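Local structure of putative ring-cleaving dioxygenase MhqO (Bacillus subtilis subsp. subtilis, 3OAJ) at residues D24-V29 with I62-W67; H48-N53 with P272-D277. The protein is a putative iron-dependent extradiol dioxygenase that may cleave the rings of aromatic compounds and so contribute to their degradation. All coordinates share one frame; numbering follows the deposited sequence.

How the contacts relate
From the N terminus the chain runs through helix 19-29, which supplies the first half of contact 1. It then passes strand 33-39 and strand 47-52, where contact 2 begins. The next strand, 61-66, closes the loop of contact 1 after 32 residues. Contact 2 closes much later, in the loop after strand 264-269. The two contacts therefore cross along the chain. Strands 47-52 and 61-66 are antiparallel neighbours in one sheet, so the contacts touch directly: Leu49 O and Phe64 N make a probable hydrogen bond of 2.9 Å. Contact 1 ties helix 19-29 to this sheet, and contact 2 ties the sheet to the late loop.

Contact 1 (D24-V29 with I62-W67); sequences DFYAGV and ITFFPW
This is a buried, wholly apolar helix-to-sheet contact, in which Tyr26 of helix 19-29 meets Phe64 and Ile62 of strand 61-66. It lies within the first vicinal oxygen chelate (VOC) region, where the helix packs on its sheet. The tip of Phe64 does most of the touching. Its CZ stands over the centre of one face of the Tyr26 ring, 3.3 Å above the plane. The closest approach is 3.4 Å, from Tyr26 CZ to Phe64 CZ. The two rings are tilted by 48°, with centroids 4.5 Å apart, so they form an oblique pair. The opposite face of Tyr26 carries Phe25 CD2, nearer the rim, and the Tyr26 ring is held between the two phenylalanines. Ile62 joins with its CG2 methyl, 4.2 Å from Tyr26 CD1. Phe64 and Ile62 are two residues apart on the strand and point to the same side, toward the helix. In Tyr26, CG is anti to the carbonyl carbon (chi1 -72°), which swings the ring out from the helix toward the strand. The polar end is served elsewhere: Tyr26 OH is hydrogen-bonded to Asp121 OD2. The ring is thus fixed at two places. Phenylalanine carbons lie on both faces, while the hydroxyl is hydrogen-bonded to a carboxylate, so the buried tyrosine has a partner for its oxygen.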
ATOM      1  N   ASP A  24     -12.825   0.597 -10.216  1.00 11.13           N
ATOM      2  CA  ASP A  24     -13.182  -0.570 -11.023  1.00 11.42           C
ATOM      3  C   ASP A  24     -12.068  -1.610 -10.981  1.00 11.36           C
ATOM      4  O   ASP A  24     -12.353  -2.806 -11.013  1.00 12.28           O
ATOM      5  CB  ASP A  24     -13.484  -0.176 -12.471  1.00 11.90           C
ATOM      6  CG  ASP A  24     -14.832   0.506 -12.640  1.00 14.54           C
ATOM      7  OD1 ASP A  24     -15.682   0.446 -11.721  1.00 13.06           O
ATOM      8  OD2 ASP A  24     -15.024   1.098 -13.717  1.00 14.03           O
ATOM      9  N   PHE A  25     -10.812  -1.180 -10.873  1.00 10.85           N
ATOM     10  CA  PHE A  25      -9.744  -2.164 -10.782  1.00 10.68           C
ATOM     11  C   PHE A  25      -9.625  -2.777  -9.376  1.00 10.56           C
ATOM     12  O   PHE A  25      -9.705  -4.007  -9.212  1.00 10.90           O
ATOM     13  CB  PHE A  25      -8.397  -1.598 -11.236  1.00 11.67           C
ATOM     14  CG  PHE A  25      -7.368  -2.671 -11.487  1.00 12.33           C
ATOM     15  CD1 PHE A  25      -7.403  -3.414 -12.663  1.00 12.61           C
ATOM     16  CD2 PHE A  25      -6.365  -2.943 -10.545  1.00 12.46           C
ATOM     17  CE1 PHE A  25      -6.485  -4.412 -12.892  1.00 13.24           C
ATOM     18  CE2 PHE A  25      -5.431  -3.951 -10.783  1.00 12.82           C
ATOM     19  CZ  PHE A  25      -5.487  -4.670 -11.959  1.00 12.91           C
ATOM     20  N   TYR A  26      -9.463  -1.924  -8.362  1.00 11.49           N
ATOM     21  CA  TYR A  26      -9.175  -2.409  -7.010  1.00 10.95           C
ATOM     22  C   TYR A  26     -10.357  -3.087  -6.334  1.00 11.33           C
ATOM     23  O   TYR A  26     -10.172  -4.114  -5.678  1.00 11.16           O
ATOM     24  CB  TYR A  26      -8.477  -1.327  -6.153  1.00 10.85           C
ATOM     25  CG  TYR A  26      -7.059  -1.148  -6.647  1.00 10.60           C
ATOM     26  CD1 TYR A  26      -6.011  -1.908  -6.113  1.00 10.94           C
ATOM     27  CD2 TYR A  26      -6.762  -0.250  -7.680  1.00 10.42           C
ATOM     28  CE1 TYR A  26      -4.738  -1.804  -6.589  1.00 10.95           C
ATOM     29  CE2 TYR A  26      -5.470  -0.137  -8.173  1.00 10.44           C
ATOM     30  CZ  TYR A  26      -4.459  -0.912  -7.608  1.00 10.53           C
ATOM     31  OH  TYR A  26      -3.177  -0.807  -8.061  1.00 11.57           O
ATOM     32  N   ALA A  27     -11.570  -2.563  -6.558  1.00 11.41           N
ATOM     33  CA  ALA A  27     -12.795  -3.233  -6.090  1.00 11.24           C
ATOM     34  C   ALA A  27     -13.325  -4.227  -7.121  1.00 11.56           C
ATOM     35  O   ALA A  27     -13.551  -5.398  -6.799  1.00 12.88           O
ATOM     36  CB  ALA A  27     -13.882  -2.206  -5.725  1.00 11.18           C
ATOM     37  N   GLY A  28     -13.518  -3.773  -8.355  1.00 11.80           N
ATOM     38  CA  GLY A  28     -14.115  -4.600  -9.409  1.00 11.98           C
ATOM     39  C   GLY A  28     -13.320  -5.845  -9.773  1.00 12.30           C
ATOM     40  O   GLY A  28     -13.864  -6.952  -9.834  1.00 13.53           O
ATOM     41  N   VAL A  29     -12.030  -5.674 -10.029  1.00 11.62           N
ATOM     42  CA  VAL A  29     -11.194  -6.809 -10.439  1.00 11.36           C
ATOM     43  C   VAL A  29     -10.575  -7.516  -9.222  1.00 11.48           C
ATOM     44  O   VAL A  29     -10.717  -8.736  -9.068  1.00 12.24           O
ATOM     45  CB  VAL A  29     -10.117  -6.355 -11.461  1.00 11.56           C
ATOM     46  CG1 VAL A  29      -9.193  -7.513 -11.834  1.00 12.57           C
ATOM     47  CG2 VAL A  29     -10.802  -5.806 -12.719  1.00 12.09           C
ATOM     48  N   ILE A  62      -4.216  -0.393   0.691  1.00  9.99           N
ATOM     49  CA  ILE A  62      -3.658   0.334  -0.448  1.00  9.54           C
ATOM     50  C   ILE A  62      -4.463   1.611  -0.600  1.00 10.60           C
ATOM     51  O   ILE A  62      -5.692   1.601  -0.590  1.00 10.83           O
ATOM     52  CB  ILE A  62      -3.621  -0.564  -1.744  1.00  9.58           C
ATOM     53  CG1 ILE A  62      -2.895   0.158  -2.898  1.00 10.73           C
ATOM     54  CG2 ILE A  62      -5.022  -1.060  -2.137  1.00 11.60           C
ATOM     55  CD1 ILE A  62      -1.388   0.342  -2.702  1.00 10.28           C
ATOM     56  N   THR A  63      -3.754   2.725  -0.730  1.00 10.17           N
ATOM     57  CA  THR A  63      -4.391   4.036  -0.729  1.00 10.24           C
ATOM     58  C   THR A  63      -3.998   4.843  -1.957  1.00 10.38           C
ATOM     59  O   THR A  63      -2.897   4.683  -2.492  1.00 11.24           O
ATOM     60  CB  THR A  63      -4.101   4.857   0.578  1.00 10.51           C
ATOM     61  OG1 THR A  63      -3.200   5.932   0.298  1.00 12.10           O
ATOM     62  CG2 THR A  63      -3.540   4.007   1.694  1.00 12.39           C
ATOM     63  N   PHE A  64      -4.914   5.713  -2.392  1.00 10.01           N
ATOM     64  CA  PHE A  64      -4.745   6.401  -3.676  1.00 10.25           C
ATOM     65  C   PHE A  64      -5.137   7.856  -3.620  1.00 10.93           C
ATOM     66  O   PHE A  64      -6.136   8.219  -2.987  1.00 11.07           O
ATOM     67  CB  PHE A  64      -5.624   5.725  -4.736  1.00 10.36           C
ATOM     68  CG  PHE A  64      -5.278   4.302  -4.975  1.00 10.64           C
ATOM     69  CD1 PHE A  64      -4.132   3.955  -5.704  1.00 10.14           C
ATOM     70  CD2 PHE A  64      -6.076   3.289  -4.418  1.00 10.90           C
ATOM     71  CE1 PHE A  64      -3.807   2.611  -5.904  1.00 11.38           C
ATOM     72  CE2 PHE A  64      -5.770   1.951  -4.614  1.00 12.16           C
ATOM     73  CZ  PHE A  64      -4.623   1.613  -5.360  1.00 10.64           C
ATOM     74  N   PHE A  65      -4.343   8.675  -4.300  1.00 11.99           N
ATOM     75  CA  PHE A  65      -4.748  10.025  -4.679  1.00 13.76           C
ATOM     76  C   PHE A  65      -5.118   9.984  -6.173  1.00 14.77           C
ATOM     77  O   PHE A  65      -4.229  10.046  -7.028  1.00 14.83           O
ATOM     78  CB  PHE A  65      -3.613  11.017  -4.412  1.00 14.66           C
ATOM     79  CG  PHE A  65      -3.195  11.089  -2.971  1.00 14.53           C
ATOM     80  CD1 PHE A  65      -4.108  11.422  -1.972  1.00 15.40           C
ATOM     81  CD2 PHE A  65      -1.871  10.849  -2.611  1.00 14.84           C
ATOM     82  CE1 PHE A  65      -3.706  11.482  -0.621  1.00 14.62           C
ATOM     83  CE2 PHE A  65      -1.464  10.925  -1.286  1.00 14.90           C
ATOM     84  CZ  PHE A  65      -2.373  11.237  -0.294  1.00 15.06           C
ATOM     85  N   PRO A  66      -6.416   9.823  -6.486  1.00 16.60           N
ATOM     86  CA  PRO A  66      -6.794   9.734  -7.889  1.00 19.24           C
ATOM     87  C   PRO A  66      -6.990  11.118  -8.501  1.00 23.69           C
ATOM     88  O   PRO A  66      -7.951  11.824  -8.169  1.00 24.36           O
ATOM     89  CB  PRO A  66      -8.113   8.940  -7.862  1.00 18.47           C
ATOM     90  CG  PRO A  66      -8.612   9.002  -6.465  1.00 17.10           C
ATOM     91  CD  PRO A  66      -7.545   9.542  -5.577  1.00 16.95           C
ATOM     92  N   TRP A  67      -6.083  11.523  -9.376  1.00 27.59           N
ATOM     93  CA  TRP A  67      -6.360  12.724 -10.157  1.00 31.69           C
ATOM     94  C   TRP A  67      -6.325  12.503 -11.671  1.00 33.13           C
ATOM     95  O   TRP A  67      -5.265  12.301 -12.268  1.00 33.08           O
ATOM     96  CB  TRP A  67      -5.571  13.954  -9.685  1.00 34.50           C
ATOM     97  CG  TRP A  67      -4.084  13.806  -9.465  1.00 37.32           C
ATOM     98  CD1 TRP A  67      -3.143  13.423 -10.385  1.00 36.69           C
ATOM     99  CD2 TRP A  67      -3.363  14.127  -8.266  1.00 36.96           C
ATOM    100  NE1 TRP A  67      -1.887  13.460  -9.821  1.00 37.45           N
ATOM    101  CE2 TRP A  67      -1.993  13.890  -8.523  1.00 37.59           C
ATOM    102  CE3 TRP A  67      -3.742  14.582  -6.994  1.00 37.80           C
ATOM    103  CZ2 TRP A  67      -0.999  14.088  -7.550  1.00 37.52           C
ATOM    104  CZ3 TRP A  67      -2.751  14.775  -6.023  1.00 37.53           C
ATOM    105  CH2 TRP A  67      -1.396  14.526  -6.313  1.00 37.93           C
TER

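Contact 2 (H48-N53 with P272-D277); sequences HLYFGN and PGFAHD
Tyr50 and Phe274 meet ring against ring, and they alone make this buried contact. Phe274 CE1 sits 3.5 Å above one face of the Tyr50 ring, displaced toward the rim. Both CE1 and CZ of Phe274 lie 3.5 Å from Tyr50 CD2. CE1 also comes within 3.6 Å of Tyr50 CG, so the touch is concentrated on the part of the tyrosine ring nearest its CB. The planes are inclined at 52°, the centroids are 4.9 Å apart and the side chains cross at about a right angle. Both residues have CG anti to the carbonyl carbon (chi1 -66° for Tyr50, -59° for Phe274). Phe274 sends the CE1-CZ end of its ring to the root of the Tyr50 ring, which runs on past it, its hydroxyl lying farther than CG from the Phe274 backbone. The opposite face of Tyr50 is taken by His48 CD2, near the rim.

Strand 9-16, helix 19-29 and strands 33-39, 47-52 and 61-66 follow one another as the beta-alpha-beta-beta-beta module of the vicinal oxygen chelate fold. The contact lays the loop after strand 264-269, in the second half of the eight-stranded mixed sheet, on strand 47-52 of the first half, beside the metal site. A zinc ion is bound there by His11, His218 and Glu266; iron is the predicted cofactor. The Tyr50 side chain is about 6 Å from the zinc, consistent with a place in the wall of the active-site pocket. A sulfate about 4 Å from that side chain probably comes from the crystallisation liquor.

Within the loop, His276 ND1 donates to Gly273 O at 3.1 Å, and the oxygen lies in the imidazole plane. Lys36 NZ, from strand 33-39, hydrogen-bonds to Phe274 O and makes a salt bridge with Asp277 OD1. Phe274 also meets the ring of Tyr251.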
ATOM      1  N   HIS A  48      -8.885  11.003  -1.363  1.00 11.40           N
ATOM      2  CA  HIS A  48      -7.966  10.017  -0.856  1.00 10.97           C
ATOM      3  C   HIS A  48      -8.814   8.793  -0.585  1.00 10.56           C
ATOM      4  O   HIS A  48      -9.682   8.836   0.284  1.00 11.35           O
ATOM      5  CB  HIS A  48      -7.295  10.498   0.435  1.00 11.63           C
ATOM      6  CG  HIS A  48      -6.127   9.657   0.858  1.00 10.28           C
ATOM      7  ND1 HIS A  48      -5.474   9.836   2.060  1.00 12.22           N
ATOM      8  CD2 HIS A  48      -5.516   8.608   0.252  1.00 11.49           C
ATOM      9  CE1 HIS A  48      -4.490   8.955   2.157  1.00 11.39           C
ATOM     10  NE2 HIS A  48      -4.491   8.203   1.073  1.00 11.45           N
ATOM     11  N   LEU A  49      -8.560   7.717  -1.337  1.00  9.97           N
ATOM     12  CA  LEU A  49      -9.332   6.477  -1.230  1.00 10.24           C
ATOM     13  C   LEU A  49      -8.477   5.403  -0.576  1.00 10.15           C
ATOM     14  O   LEU A  49      -7.306   5.232  -0.917  1.00 10.74           O
ATOM     15  CB  LEU A  49      -9.787   5.988  -2.613  1.00 11.13           C
ATOM     16  CG  LEU A  49     -10.555   6.988  -3.483  1.00 11.98           C
ATOM     17  CD1 LEU A  49     -10.958   6.279  -4.778  1.00 11.41           C
ATOM     18  CD2 LEU A  49     -11.777   7.545  -2.750  1.00 11.57           C
ATOM     19  N   TYR A  50      -9.080   4.663   0.348  1.00 10.10           N
ATOM     20  CA  TYR A  50      -8.405   3.555   1.029  1.00 10.64           C
ATOM     21  C   TYR A  50      -9.154   2.261   0.740  1.00 10.62           C
ATOM     22  O   TYR A  50     -10.371   2.157   0.974  1.00 11.27           O
ATOM     23  CB  TYR A  50      -8.404   3.774   2.539  1.00 11.26           C
ATOM     24  CG  TYR A  50      -7.615   4.943   3.088  1.00 11.74           C
ATOM     25  CD1 TYR A  50      -8.179   6.216   3.184  1.00 11.51           C
ATOM     26  CD2 TYR A  50      -6.345   4.749   3.621  1.00 11.72           C
ATOM     27  CE1 TYR A  50      -7.480   7.280   3.763  1.00 12.46           C
ATOM     28  CE2 TYR A  50      -5.630   5.799   4.194  1.00 12.22           C
ATOM     29  CZ  TYR A  50      -6.199   7.066   4.252  1.00 12.27           C
ATOM     30  OH  TYR A  50      -5.502   8.094   4.842  1.00 13.37           O
ATOM     31  N   PHE A  51      -8.420   1.285   0.213  1.00 10.39           N
ATOM     32  CA  PHE A  51      -8.952  -0.059  -0.037  1.00 10.69           C
ATOM     33  C   PHE A  51      -8.220  -1.051   0.853  1.00 10.76           C
ATOM     34  O   PHE A  51      -7.039  -0.864   1.180  1.00 11.69           O
ATOM     35  CB  PHE A  51      -8.734  -0.480  -1.501  1.00 11.50           C
ATOM     36  CG  PHE A  51      -9.485   0.360  -2.512  1.00 10.73           C
ATOM     37  CD1 PHE A  51     -10.723  -0.053  -3.000  1.00 11.51           C
ATOM     38  CD2 PHE A  51      -8.941   1.551  -3.006  1.00 11.44           C
ATOM     39  CE1 PHE A  51     -11.412   0.705  -3.940  1.00 11.39           C
ATOM     40  CE2 PHE A  51      -9.640   2.330  -3.944  1.00 11.46           C
ATOM     41  CZ  PHE A  51     -10.868   1.899  -4.416  1.00 11.61           C
ATOM     42  N   GLY A  52      -8.899  -2.123   1.238  1.00 10.82           N
ATOM     43  CA  GLY A  52      -8.237  -3.153   2.019  1.00 11.07           C
ATOM     44  C   GLY A  52      -9.083  -4.405   2.117  1.00 11.03           C
ATOM     45  O   GLY A  52      -9.983  -4.628   1.287  1.00 11.29           O
ATOM     46  N   ASN A  53      -8.808  -5.219   3.136  1.00 11.30           N
ATOM     47  CA  ASN A  53      -9.631  -6.394   3.399  1.00 11.72           C
ATOM     48  C   ASN A  53     -10.951  -5.986   4.055  1.00 12.06           C
ATOM     49  O   ASN A  53     -11.257  -4.794   4.153  1.00 11.41           O
ATOM     50  CB  ASN A  53      -8.853  -7.465   4.188  1.00 11.90           C
ATOM     51  CG  ASN A  53      -8.688  -7.137   5.670  1.00 12.25           C
ATOM     52  OD1 ASN A  53      -8.985  -6.037   6.131  1.00 11.28           O
ATOM     53  ND2 ASN A  53      -8.230  -8.125   6.427  1.00 12.45           N
ATOM     54  N   PRO A 272      -6.460   4.198  15.124  1.00 11.86           N
ATOM     55  CA  PRO A 272      -7.723   3.546  15.494  1.00 12.30           C
ATOM     56  C   PRO A 272      -8.372   2.734  14.385  1.00 12.78           C
ATOM     57  O   PRO A 272      -9.263   1.932  14.662  1.00 14.00           O
ATOM     58  CB  PRO A 272      -8.626   4.728  15.859  1.00 12.66           C
ATOM     59  CG  PRO A 272      -8.129   5.830  14.970  1.00 12.76           C
ATOM     60  CD  PRO A 272      -6.639   5.652  14.937  1.00 12.04           C
ATOM     61  N   GLY A 273      -7.933   2.948  13.146  1.00 12.18           N
ATOM     62  CA  GLY A 273      -8.525   2.312  11.985  1.00 11.90           C
ATOM     63  C   GLY A 273      -9.730   3.033  11.415  1.00 11.74           C
ATOM     64  O   GLY A 273     -10.066   4.153  11.827  1.00 11.70           O
ATOM     65  N   PHE A 274     -10.397   2.376  10.469  1.00 12.20           N
ATOM     66  CA  PHE A 274     -11.363   3.063   9.610  1.00 12.74           C
ATOM     67  C   PHE A 274     -12.801   3.068  10.098  1.00 14.60           C
ATOM     68  O   PHE A 274     -13.651   3.721   9.485  1.00 14.76           O
ATOM     69  CB  PHE A 274     -11.268   2.536   8.181  1.00 12.39           C
ATOM     70  CG  PHE A 274      -9.908   2.719   7.569  1.00 12.77           C
ATOM     71  CD1 PHE A 274      -9.494   3.957   7.113  1.00 12.25           C
ATOM     72  CD2 PHE A 274      -9.040   1.630   7.442  1.00 12.44           C
ATOM     73  CE1 PHE A 274      -8.224   4.133   6.552  1.00 13.15           C
ATOM     74  CE2 PHE A 274      -7.788   1.777   6.883  1.00 12.97           C
ATOM     75  CZ  PHE A 274      -7.367   3.037   6.442  1.00 11.44           C
ATOM     76  N   ALA A 275     -13.054   2.358  11.197  1.00 16.76           N
ATOM     77  CA  ALA A 275     -14.416   2.172  11.717  1.00 19.28           C
ATOM     78  C   ALA A 275     -14.812   3.111  12.855  1.00 22.48           C
ATOM     79  O   ALA A 275     -15.733   2.806  13.616  1.00 24.17           O
ATOM     80  CB  ALA A 275     -14.607   0.733  12.159  1.00 19.34           C
ATOM     81  N   HIS A 276     -14.147   4.251  12.979  1.00 23.87           N
ATOM     82  CA  HIS A 276     -14.424   5.111  14.130  1.00 24.86           C
ATOM     83  C   HIS A 276     -15.107   6.429  13.775  1.00 23.86           C
ATOM     84  O   HIS A 276     -15.410   7.214  14.675  1.00 24.93           O
ATOM     85  CB  HIS A 276     -13.150   5.382  14.924  1.00 26.64           C
ATOM     86  CG  HIS A 276     -12.357   6.529  14.395  1.00 28.80           C
ATOM     87  ND1 HIS A 276     -11.465   6.394  13.358  1.00 28.08           N
ATOM     88  CD2 HIS A 276     -12.352   7.841  14.730  1.00 28.32           C
ATOM     89  CE1 HIS A 276     -10.930   7.571  13.088  1.00 28.77           C
ATOM     90  NE2 HIS A 276     -11.448   8.465  13.910  1.00 28.84           N
ATOM     91  N   ASP A 277     -15.309   6.698  12.485  1.00 20.96           N
ATOM     92  CA  ASP A 277     -16.244   7.752  12.089  1.00 18.54           C
ATOM     93  C   ASP A 277     -17.367   7.220  11.190  1.00 18.11           C
ATOM     94  O   ASP A 277     -18.264   7.957  10.791  1.00 17.91           O
ATOM     95  CB  ASP A 277     -15.534   8.981  11.497  1.00 16.88           C
ATOM     96  CG  ASP A 277     -14.770   8.681  10.224  1.00 13.05           C
ATOM     97  OD1 ASP A 277     -14.740   7.519   9.779  1.00 15.21           O
ATOM     98  OD2 ASP A 277     -14.174   9.636   9.683  1.00 15.58           O
TER